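Local coordinates for Blo t 1 allergen (Blomia tropicalis, PDB 5JT8), which is a mite allergen of the papain cysteine protease family, here with its inhibitory propeptide, and probably cleaves proteins once that segment is removed, at residues H50-Q55 and Y70-Y75; N259-L264 and W297-S302; N266-G271 and Q292-W297. All coordinates share one frame; numbering follows the deposited sequence.

Contact 1. Residues H50-Q55 and Y70-Y75; sequences HHFKEQ and YAINEY
Ile72 meets the Phe52 ring with CG2 and brings CD1 near the backbone carbonyl of Gln55. Just before it, Ala71 bonds through its backbone to Asn263 of the protease domain. This places the chain between the helix and that domain. Ile72 follows and approaches the helix with two separate branches. Its CG2 lies at the edge of the Phe52 ring, near the ring plane, 3.9 Å from Phe52 CE1. Phe52 reaches this point because its CG is anti to the backbone N (chi1 169°). The two side chains cross at about a right angle. The Ile72 CD1 tip rests 4.2 Å from Gln55 O, and Leu56 and Val59 also touch Ile72. On the helix, Phe52, Gln55, Val59 and Asn63 fit the spacing of the ERFNIN motif of cathepsin-type propeptides, with Gln55 and Val59 in place of asparagine and isoleucine. The segment after the helix matches the first three positions of the GxNxFxD motif: Ala71 stands for glycine, Asn73 for asparagine and Tyr75 for phenylalanine. Asn73 next forms an Asx turn. Its OD1 accepts from Tyr75 N at 3.0 Å, in the carbonyl plane and on a lone pair. The N-H...O angle is 151°. Glu74 lays its CG over the centre of one face of the Tyr75 ring, 3.6 Å above the plane. Tyr75 ends the segment with its OH bonded to Gly132 O and its ring edge-to-face with Trp303 of the protease domain.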
loop_
_atom_site.group_PDB
_atom_site.type_symbol
_atom_site.label_atom_id
_atom_site.label_comp_id
_atom_site.label_asym_id
_atom_site.label_seq_id
_atom_site.Cartn_x
_atom_site.Cartn_y
_atom_site.Cartn_z
ATOM N N HIS A 50 -12.077 -23.873 -2.953
ATOM C CA HIS A 50 -12.242 -23.724 -4.395
ATOM C C HIS A 50 -11.509 -22.478 -4.891
ATOM O O HIS A 50 -10.796 -22.514 -5.899
ATOM C CB HIS A 50 -13.725 -23.639 -4.779
ATOM C CG HIS A 50 -13.952 -23.324 -6.231
ATOM N ND1 HIS A 50 -13.525 -24.155 -7.245
ATOM C CD2 HIS A 50 -14.528 -22.258 -6.838
ATOM C CE1 HIS A 50 -13.840 -23.623 -8.413
ATOM N NE2 HIS A 50 -14.449 -22.471 -8.194
ATOM N N HIS A 51 -11.688 -21.377 -4.168
ATOM C CA HIS A 51 -10.975 -20.150 -4.481
ATOM C C HIS A 51 -9.477 -20.348 -4.314
ATOM O O HIS A 51 -8.700 -19.854 -5.122
ATOM C CB HIS A 51 -11.466 -18.994 -3.613
ATOM C CG HIS A 51 -12.831 -18.508 -3.984
ATOM N ND1 HIS A 51 -13.596 -17.724 -3.150
ATOM C CD2 HIS A 51 -13.574 -18.710 -5.098
ATOM C CE1 HIS A 51 -14.749 -17.455 -3.737
ATOM N NE2 HIS A 51 -14.760 -18.041 -4.920
ATOM N N PHE A 52 -9.073 -21.094 -3.290
ATOM C CA PHE A 52 -7.659 -21.406 -3.122
ATOM C C PHE A 52 -7.128 -22.272 -4.256
ATOM O O PHE A 52 -6.010 -22.061 -4.731
ATOM C CB PHE A 52 -7.393 -22.118 -1.804
ATOM C CG PHE A 52 -6.006 -22.696 -1.716
ATOM C CD1 PHE A 52 -4.935 -21.905 -1.330
ATOM C CD2 PHE A 52 -5.767 -24.022 -2.049
ATOM C CE1 PHE A 52 -3.658 -22.428 -1.261
ATOM C CE2 PHE A 52 -4.497 -24.544 -1.989
ATOM C CZ PHE A 52 -3.438 -23.751 -1.591
ATOM N N LYS A 53 -7.916 -23.269 -4.655
ATOM C CA LYS A 53 -7.520 -24.179 -5.728
ATOM C C LYS A 53 -7.334 -23.418 -7.040
ATOM O O LYS A 53 -6.326 -23.586 -7.735
ATOM C CB LYS A 53 -8.559 -25.288 -5.903
ATOM C CG LYS A 53 -8.643 -26.251 -4.730
ATOM C CD LYS A 53 -9.709 -27.310 -4.959
ATOM C CE LYS A 53 -9.776 -28.288 -3.796
ATOM N NZ LYS A 53 -10.833 -29.317 -3.997
ATOM N N GLU A 54 -8.307 -22.570 -7.360
ATOM C CA GLU A 54 -8.271 -21.763 -8.573
ATOM C C GLU A 54 -7.217 -20.642 -8.463
ATOM O O GLU A 54 -6.693 -20.179 -9.480
ATOM C CB GLU A 54 -9.668 -21.180 -8.865
ATOM C CG GLU A 54 -10.158 -21.181 -10.343
ATOM C CD GLU A 54 -10.132 -22.536 -11.071
ATOM O OE1 GLU A 54 -9.936 -23.596 -10.430
ATOM O OE2 GLU A 54 -10.363 -22.530 -12.306
ATOM N N GLN A 55 -6.901 -20.210 -7.240
ATOM C CA GLN A 55 -5.799 -19.263 -7.052
ATOM C C GLN A 55 -4.484 -20.007 -7.198
ATOM O O GLN A 55 -3.547 -19.495 -7.800
ATOM C CB GLN A 55 -5.856 -18.555 -5.689
ATOM C CG GLN A 55 -6.698 -17.284 -5.657
ATOM C CD GLN A 55 -6.150 -16.172 -6.549
ATOM O OE1 GLN A 55 -5.190 -15.481 -6.195
ATOM N NE2 GLN A 55 -6.770 -15.990 -7.709
ATOM N N TYR A 70 5.381 -15.831 -9.244
ATOM C CA TYR A 70 4.106 -15.655 -8.543
ATOM C C TYR A 70 3.962 -16.707 -7.446
ATOM O O TYR A 70 4.506 -17.806 -7.568
ATOM C CB TYR A 70 2.927 -15.725 -9.515
ATOM C CG TYR A 70 3.016 -14.705 -10.618
ATOM C CD1 TYR A 70 2.643 -13.390 -10.395
ATOM C CD2 TYR A 70 3.500 -15.052 -11.879
ATOM C CE1 TYR A 70 2.735 -12.443 -11.387
ATOM C CE2 TYR A 70 3.595 -14.104 -12.885
ATOM C CZ TYR A 70 3.212 -12.799 -12.627
ATOM O OH TYR A 70 3.292 -11.838 -13.605
ATOM N N ALA A 71 3.246 -16.375 -6.371
ATOM C CA ALA A 71 3.117 -17.304 -5.246
ATOM C C ALA A 71 1.899 -17.051 -4.361
ATOM O O ALA A 71 1.528 -15.901 -4.093
ATOM C CB ALA A 71 4.380 -17.264 -4.390
ATOM N N ILE A 72 1.291 -18.153 -3.927
ATOM C CA ILE A 72 0.282 -18.180 -2.874
ATOM C C ILE A 72 0.647 -17.291 -1.679
ATOM O O ILE A 72 1.815 -17.202 -1.296
ATOM C CB ILE A 72 0.092 -19.633 -2.366
ATOM C CG1 ILE A 72 -0.376 -20.535 -3.506
ATOM C CG2 ILE A 72 -0.867 -19.688 -1.186
ATOM C CD1 ILE A 72 -1.669 -20.070 -4.139
ATOM N N ASN A 73 -0.350 -16.633 -1.096
ATOM C CA ASN A 73 -0.161 -15.941 0.167
ATOM C C ASN A 73 -1.410 -16.025 1.038
ATOM O O ASN A 73 -2.384 -16.707 0.688
ATOM C CB ASN A 73 0.212 -14.481 -0.075
ATOM C CG ASN A 73 -0.752 -13.792 -1.011
ATOM O OD1 ASN A 73 -1.934 -13.616 -0.690
ATOM N ND2 ASN A 73 -0.254 -13.397 -2.183
ATOM N N GLU A 74 -1.377 -15.301 2.155
ATOM C CA GLU A 74 -2.442 -15.309 3.162
ATOM C C GLU A 74 -3.831 -15.014 2.588
ATOM O O GLU A 74 -4.849 -15.407 3.161
ATOM C CB GLU A 74 -2.119 -14.290 4.264
ATOM C CG GLU A 74 -2.127 -12.838 3.783
ATOM C CD GLU A 74 -1.944 -11.830 4.909
ATOM O OE1 GLU A 74 -2.873 -11.690 5.736
ATOM O OE2 GLU A 74 -0.874 -11.180 4.971
ATOM N N TYR A 75 -3.866 -14.328 1.454
ATOM C CA TYR A 75 -5.122 -13.890 0.863
ATOM C C TYR A 75 -5.645 -14.831 -0.221
ATOM O O TYR A 75 -6.715 -14.596 -0.778
ATOM C CB TYR A 75 -4.954 -12.497 0.261
ATOM C CG TYR A 75 -4.589 -11.409 1.245
ATOM C CD1 TYR A 75 -5.418 -11.116 2.326
ATOM C CD2 TYR A 75 -3.434 -10.642 1.067
ATOM C CE1 TYR A 75 -5.095 -10.116 3.219
ATOM C CE2 TYR A 75 -3.106 -9.639 1.952
ATOM C CZ TYR A 75 -3.938 -9.377 3.025
ATOM O OH TYR A 75 -3.614 -8.368 3.904
#

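Contact 2. Residues N259-L264 and W297-S302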
loop_
_atom_site.group_PDB
_atom_site.type_symbol
_atom_site.label_atom_id
_atom_site.label_comp_id
_atom_site.label_asym_id
_atom_site.label_seq_id
_atom_site.Cartn_x
_atom_site.Cartn_y
_atom_site.Cartn_z
ATOM N N ASN A 259 -4.738 -9.932 -10.337
ATOM C CA ASN A 259 -4.128 -11.245 -10.095
ATOM C C ASN A 259 -2.612 -11.227 -10.104
ATOM O O ASN A 259 -1.977 -11.826 -9.242
ATOM C CB ASN A 259 -4.616 -12.258 -11.131
ATOM C CG ASN A 259 -5.923 -12.902 -10.740
ATOM O OD1 ASN A 259 -6.132 -13.233 -9.574
ATOM N ND2 ASN A 259 -6.816 -13.081 -11.712
ATOM N N TYR A 260 -2.034 -10.522 -11.069
ATOM C CA TYR A 260 -0.580 -10.466 -11.210
ATOM C C TYR A 260 0.058 -9.716 -10.041
ATOM O O TYR A 260 1.049 -10.163 -9.462
ATOM C CB TYR A 260 -0.196 -9.808 -12.543
ATOM C CG TYR A 260 -0.673 -10.589 -13.754
ATOM C CD1 TYR A 260 -1.960 -10.418 -14.254
ATOM C CD2 TYR A 260 0.157 -11.506 -14.391
ATOM C CE1 TYR A 260 -2.406 -11.134 -15.356
ATOM C CE2 TYR A 260 -0.284 -12.232 -15.487
ATOM C CZ TYR A 260 -1.564 -12.039 -15.967
ATOM O OH TYR A 260 -2.010 -12.751 -17.059
ATOM N N PHE A 261 -0.506 -8.571 -9.692
ATOM C CA PHE A 261 0.028 -7.827 -8.564
ATOM C C PHE A 261 -0.205 -8.598 -7.267
ATOM O O PHE A 261 0.686 -8.699 -6.420
ATOM C CB PHE A 261 -0.594 -6.433 -8.463
ATOM C CG PHE A 261 0.010 -5.609 -7.376
ATOM C CD1 PHE A 261 1.196 -4.913 -7.599
ATOM C CD2 PHE A 261 -0.560 -5.579 -6.111
ATOM C CE1 PHE A 261 1.775 -4.169 -6.593
ATOM C CE2 PHE A 261 0.019 -4.850 -5.097
ATOM C CZ PHE A 261 1.184 -4.136 -5.336
ATOM N N ARG A 262 -1.414 -9.141 -7.132
ATOM C CA ARG A 262 -1.814 -9.934 -5.964
ATOM C C ARG A 262 -0.792 -10.993 -5.565
ATOM O O ARG A 262 -0.417 -11.117 -4.392
ATOM C CB ARG A 262 -3.160 -10.603 -6.249
ATOM C CG ARG A 262 -3.769 -11.374 -5.110
ATOM C CD ARG A 262 -5.192 -11.791 -5.476
ATOM N NE ARG A 262 -5.752 -12.714 -4.498
ATOM C CZ ARG A 262 -6.973 -13.232 -4.566
ATOM N NH1 ARG A 262 -7.779 -12.916 -5.572
ATOM N NH2 ARG A 262 -7.382 -14.069 -3.622
ATOM N N ASN A 263 -0.325 -11.747 -6.548
ATOM C CA ASN A 263 0.537 -12.886 -6.266
ATOM C C ASN A 263 1.993 -12.640 -6.570
ATOM O O ASN A 263 2.788 -13.580 -6.584
ATOM C CB ASN A 263 0.058 -14.099 -7.049
ATOM C CG ASN A 263 -1.272 -14.591 -6.563
ATOM O OD1 ASN A 263 -1.355 -15.250 -5.526
ATOM N ND2 ASN A 263 -2.330 -14.264 -7.296
ATOM N N LEU A 264 2.339 -11.374 -6.807
ATOM C CA LEU A 264 3.703 -11.006 -7.184
ATOM C C LEU A 264 4.753 -11.504 -6.195
ATOM O O LEU A 264 4.596 -11.345 -4.987
ATOM C CB LEU A 264 3.813 -9.487 -7.325
ATOM C CG LEU A 264 5.130 -8.921 -7.858
ATOM C CD1 LEU A 264 5.467 -9.545 -9.206
ATOM C CD2 LEU A 264 5.032 -7.400 -7.989
ATOM N N TRP A 297 9.249 0.709 -11.132
ATOM C CA TRP A 297 9.009 1.369 -9.864
ATOM C C TRP A 297 9.379 0.423 -8.726
ATOM O O TRP A 297 9.219 -0.790 -8.855
ATOM C CB TRP A 297 7.541 1.745 -9.721
ATOM C CG TRP A 297 7.028 2.770 -10.657
ATOM C CD1 TRP A 297 6.105 2.593 -11.642
ATOM C CD2 TRP A 297 7.371 4.154 -10.666
ATOM N NE1 TRP A 297 5.868 3.785 -12.289
ATOM C CE2 TRP A 297 6.636 4.759 -11.706
ATOM C CE3 TRP A 297 8.242 4.940 -9.910
ATOM C CZ2 TRP A 297 6.723 6.112 -11.981
ATOM C CZ3 TRP A 297 8.340 6.288 -10.203
ATOM C CH2 TRP A 297 7.580 6.855 -11.218
ATOM N N ILE A 298 9.838 0.964 -7.606
ATOM C CA ILE A 298 9.983 0.144 -6.399
ATOM C C ILE A 298 8.832 0.418 -5.433
ATOM O O ILE A 298 8.655 1.543 -4.942
ATOM C CB ILE A 298 11.310 0.387 -5.684
ATOM C CG1 ILE A 298 12.482 0.319 -6.681
ATOM C CG2 ILE A 298 11.478 -0.620 -4.550
ATOM C CD1 ILE A 298 13.818 0.806 -6.110
ATOM N N ILE A 299 8.043 -0.618 -5.176
ATOM C CA ILE A 299 6.832 -0.498 -4.371
ATOM C C ILE A 299 6.990 -1.125 -3.001
ATOM O O ILE A 299 7.306 -2.311 -2.877
ATOM C CB ILE A 299 5.637 -1.143 -5.097
ATOM C CG1 ILE A 299 5.221 -0.259 -6.276
ATOM C CG2 ILE A 299 4.452 -1.342 -4.151
ATOM C CD1 ILE A 299 4.048 -0.810 -7.059
ATOM N N ARG A 300 6.786 -0.324 -1.963
ATOM C CA ARG A 300 6.715 -0.871 -0.608
ATOM C C ARG A 300 5.277 -1.225 -0.260
ATOM O O ARG A 300 4.406 -0.341 -0.180
ATOM C CB ARG A 300 7.261 0.115 0.418
ATOM C CG ARG A 300 6.983 -0.287 1.856
ATOM C CD ARG A 300 7.509 0.763 2.805
ATOM N NE ARG A 300 7.096 0.515 4.185
ATOM C CZ ARG A 300 7.892 0.017 5.126
ATOM N NH1 ARG A 300 9.151 -0.306 4.846
ATOM N NH2 ARG A 300 7.427 -0.163 6.348
ATOM N N ASN A 301 5.037 -2.515 -0.048
ATOM C CA ASN A 301 3.693 -3.023 0.206
ATOM C C ASN A 301 3.544 -3.341 1.699
ATOM O O ASN A 301 4.532 -3.336 2.431
ATOM C CB ASN A 301 3.429 -4.258 -0.664
ATOM C CG ASN A 301 1.946 -4.570 -0.837
ATOM O OD1 ASN A 301 1.089 -3.992 -0.174
ATOM N ND2 ASN A 301 1.645 -5.505 -1.731
ATOM N N SER A 302 2.317 -3.599 2.143
ATOM C CA SER A 302 2.039 -3.890 3.548
ATOM C C SER A 302 1.420 -5.280 3.728
ATOM O O SER A 302 0.452 -5.456 4.480
ATOM C CB SER A 302 1.114 -2.821 4.136
ATOM O OG SER A 302 -0.072 -2.680 3.356
#
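Asn301 OD1 has two polar partners, while the ND2 of the same amide packs against the Phe261 ring. Ser302 N donates to Asn301 OD1 at 2.7 Å. The N-H...O angle is 144°, and the donor comes from well off the C=O direction, tilted 33° from the carbonyl plane. The second partner of the oxygen is His281 NE2. Together the two bonds should help to hold the rotation of the amide. Its ND2 sits 3.8 Å from Phe261 CE2 and 3.9 Å from Phe261 CZ. It approaches the ring obliquely; the ring and amide planes are 38° apart. Phe261 and Asn301 reach each other from opposite directions. Each has its CG swung opposite the backbone N. The other side of the ring tip belongs to Ile299. Its CD1 ends an extended chain and lies 4.1 Å from Phe261 CE1, again obliquely. Val283 and Leu285 of strand 281-291 add to the apolar surroundings of Ile299. On the helix, Asn259 O accepts from two donors, N and ND2 of Asn263, just past the short helix. This ND2 also bonds Gln55 OE1 of the propeptide. The bond between Asn301 and His281 is consistent with the Asn-His pair of the papain active site. By analogy with papain, Asn301 probably orients His281, and Phe261 would then be a second-shell residue behind that amide.

Contact 3. Residues N266-G271 and Q292-W297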
loop_
_atom_site.group_PDB
_atom_site.type_symbol
_atom_site.label_atom_id
_atom_site.label_comp_id
_atom_site.label_asym_id
_atom_site.label_seq_id
_atom_site.Cartn_x
_atom_site.Cartn_y
_atom_site.Cartn_z
ATOM N N ASN A 266 9.278 -12.308 -6.837
ATOM C CA ASN A 266 10.400 -11.690 -7.543
ATOM C C ASN A 266 10.076 -11.370 -9.006
ATOM O O ASN A 266 9.215 -12.016 -9.615
ATOM C CB ASN A 266 11.629 -12.604 -7.495
ATOM C CG ASN A 266 12.322 -12.591 -6.141
ATOM O OD1 ASN A 266 13.098 -11.684 -5.836
ATOM N ND2 ASN A 266 12.060 -13.609 -5.331
ATOM N N GLY A 267 10.782 -10.392 -9.573
ATOM C CA GLY A 267 10.662 -10.076 -10.992
ATOM C C GLY A 267 10.040 -8.718 -11.274
ATOM O O GLY A 267 9.545 -8.043 -10.366
ATOM N N VAL A 268 10.075 -8.292 -12.533
ATOM C CA VAL A 268 9.449 -7.025 -12.891
ATOM C C VAL A 268 8.140 -7.273 -13.625
ATOM O O VAL A 268 8.114 -7.858 -14.710
ATOM C CB VAL A 268 10.355 -6.144 -13.768
ATOM C CG1 VAL A 268 9.616 -4.858 -14.120
ATOM C CG2 VAL A 268 11.644 -5.841 -13.042
ATOM N N LEU A 269 7.054 -6.840 -13.008
ATOM C CA LEU A 269 5.735 -6.973 -13.591
ATOM C C LEU A 269 5.593 -6.039 -14.781
ATOM O O LEU A 269 5.539 -4.818 -14.618
ATOM C CB LEU A 269 4.663 -6.678 -12.534
ATOM C CG LEU A 269 3.248 -7.164 -12.850
ATOM C CD1 LEU A 269 3.258 -8.666 -13.166
ATOM C CD2 LEU A 269 2.317 -6.865 -11.682
ATOM N N ARG A 270 5.541 -6.619 -15.975
ATOM C CA ARG A 270 5.380 -5.862 -17.212
ATOM C C ARG A 270 4.019 -6.126 -17.850
ATOM O O ARG A 270 3.414 -7.174 -17.622
ATOM C CB ARG A 270 6.470 -6.223 -18.231
ATOM C CG ARG A 270 7.885 -5.842 -17.854
ATOM C CD ARG A 270 8.800 -5.964 -19.076
ATOM N NE ARG A 270 8.698 -7.282 -19.689
ATOM C CZ ARG A 270 9.311 -7.635 -20.817
ATOM N NH1 ARG A 270 10.076 -6.762 -21.464
ATOM N NH2 ARG A 270 9.158 -8.861 -21.296
ATOM N N GLY A 271 3.557 -5.178 -18.665
ATOM C CA GLY A 271 2.352 -5.354 -19.457
ATOM C C GLY A 271 1.058 -5.595 -18.694
ATOM O O GLY A 271 0.145 -6.215 -19.213
ATOM N N GLN A 292 18.178 -4.035 -17.375
ATOM C CA GLN A 292 18.303 -4.507 -18.747
ATOM C C GLN A 292 17.192 -4.033 -19.686
ATOM O O GLN A 292 16.437 -4.834 -20.231
ATOM C CB GLN A 292 18.385 -6.022 -18.717
ATOM C CG GLN A 292 19.490 -6.450 -17.770
ATOM C CD GLN A 292 19.764 -7.912 -17.817
ATOM O OE1 GLN A 292 18.917 -8.723 -17.444
ATOM N NE2 GLN A 292 20.947 -8.271 -18.298
ATOM N N GLY A 293 17.094 -2.718 -19.848
ATOM C CA GLY A 293 16.145 -2.123 -20.769
ATOM C C GLY A 293 14.784 -1.834 -20.179
ATOM O O GLY A 293 13.999 -1.091 -20.760
ATOM N N VAL A 294 14.502 -2.409 -19.015
ATOM C CA VAL A 294 13.178 -2.278 -18.405
ATOM C C VAL A 294 13.127 -1.308 -17.218
ATOM O O VAL A 294 13.681 -1.585 -16.155
ATOM C CB VAL A 294 12.675 -3.649 -17.940
ATOM C CG1 VAL A 294 11.230 -3.536 -17.442
ATOM C CG2 VAL A 294 12.799 -4.668 -19.077
ATOM N N ASP A 295 12.446 -0.182 -17.397
ATOM C CA ASP A 295 12.251 0.785 -16.317
ATOM C C ASP A 295 11.161 0.323 -15.331
ATOM O O ASP A 295 10.081 -0.084 -15.753
ATOM C CB ASP A 295 11.889 2.162 -16.882
ATOM C CG ASP A 295 12.997 2.739 -17.766
ATOM O OD1 ASP A 295 14.141 2.274 -17.645
ATOM O OD2 ASP A 295 12.733 3.660 -18.564
ATOM N N TYR A 296 11.443 0.380 -14.032
ATOM C CA TYR A 296 10.472 -0.067 -13.035
ATOM C C TYR A 296 10.353 0.866 -11.844
ATOM O O TYR A 296 11.221 1.695 -11.590
ATOM C CB TYR A 296 10.817 -1.475 -12.532
ATOM C CG TYR A 296 12.162 -1.561 -11.851
ATOM C CD1 TYR A 296 12.307 -1.272 -10.490
ATOM C CD2 TYR A 296 13.298 -1.912 -12.575
ATOM C CE1 TYR A 296 13.565 -1.354 -9.863
ATOM C CE2 TYR A 296 14.543 -1.982 -11.973
ATOM C CZ TYR A 296 14.678 -1.707 -10.614
ATOM O OH TYR A 296 15.932 -1.793 -10.029
ATOM N N TRP A 297 9.249 0.709 -11.132
ATOM C CA TRP A 297 9.009 1.369 -9.864
ATOM C C TRP A 297 9.379 0.423 -8.726
ATOM O O TRP A 297 9.219 -0.790 -8.855
ATOM C CB TRP A 297 7.541 1.745 -9.721
ATOM C CG TRP A 297 7.028 2.770 -10.657
ATOM C CD1 TRP A 297 6.105 2.593 -11.642
ATOM C CD2 TRP A 297 7.371 4.154 -10.666
ATOM N NE1 TRP A 297 5.868 3.785 -12.289
ATOM C CE2 TRP A 297 6.636 4.759 -11.706
ATOM C CE3 TRP A 297 8.242 4.940 -9.910
ATOM C CZ2 TRP A 297 6.723 6.112 -11.981
ATOM C CZ3 TRP A 297 8.340 6.288 -10.203
ATOM C CH2 TRP A 297 7.580 6.855 -11.218
#
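Val268 is the central residue here, wedged between Val294 and Tyr296. It points toward strand 294-300, and its CG1 does the work for both neighbours. CG1 lies 3.9 Å from Val294 CG1, and the two valines slide past each other in opposite directions. The same methyl is 3.9 Å from Tyr296 CB, where the side chains cross at about a right angle. CG1 gets there by standing opposite the backbone N of Val268 (chi1 179°). The other methyl, CG2, comes to the Tyr296 ring obliquely. Val291 of the preceding strand touches both Val268 and Tyr296. Arg270 next lays its aliphatic part across Val294, with Arg270 CD 3.8 Å from Val294 CG1. That methyl of Val294 is therefore shared by Val268 and Arg270. A bend at chi3 (-53°) redirects the arginine chain beyond CD. The guanidinium stays only loosely beside the valine, NH1 being 4.2 Å from Val294 CG2. Its NH2 forms a salt bridge with Asp66 of the propeptide. Strand 312-316 pairs with both partners, parallel with 268-269 and antiparallel with 294-300, so the contact is made by side chains across a middle strand. The weakly bonded strand 268-269 and strand 294-300 belong to the mixed sheet of the beta-rich domain of the papain fold.

Contacts 1 and 2 are buried, while contact 3 lies at the surface. Contact 1 is internal to the propeptide. Contacts 2 and 3 belong to the protease domain and share strand 294-300 and Trp297. Contact 3 is nested in the loop that contact 2 closes. The propeptide loop of contact 1 also meets the short helix of contact 2: Tyr75 O lies 3.0 Å from Arg262 NH2, a probable hydrogen bond. Tyr70 reaches Leu269 near contact 3. Contact 1 is mainly apolar. Contact 2 adds an amide beside a ring, near what is probably the active-site Asn-His pair. Contact 3 packs valines with a tyrosine and the aliphatic part of an arginine, whose charge goes to Asp66.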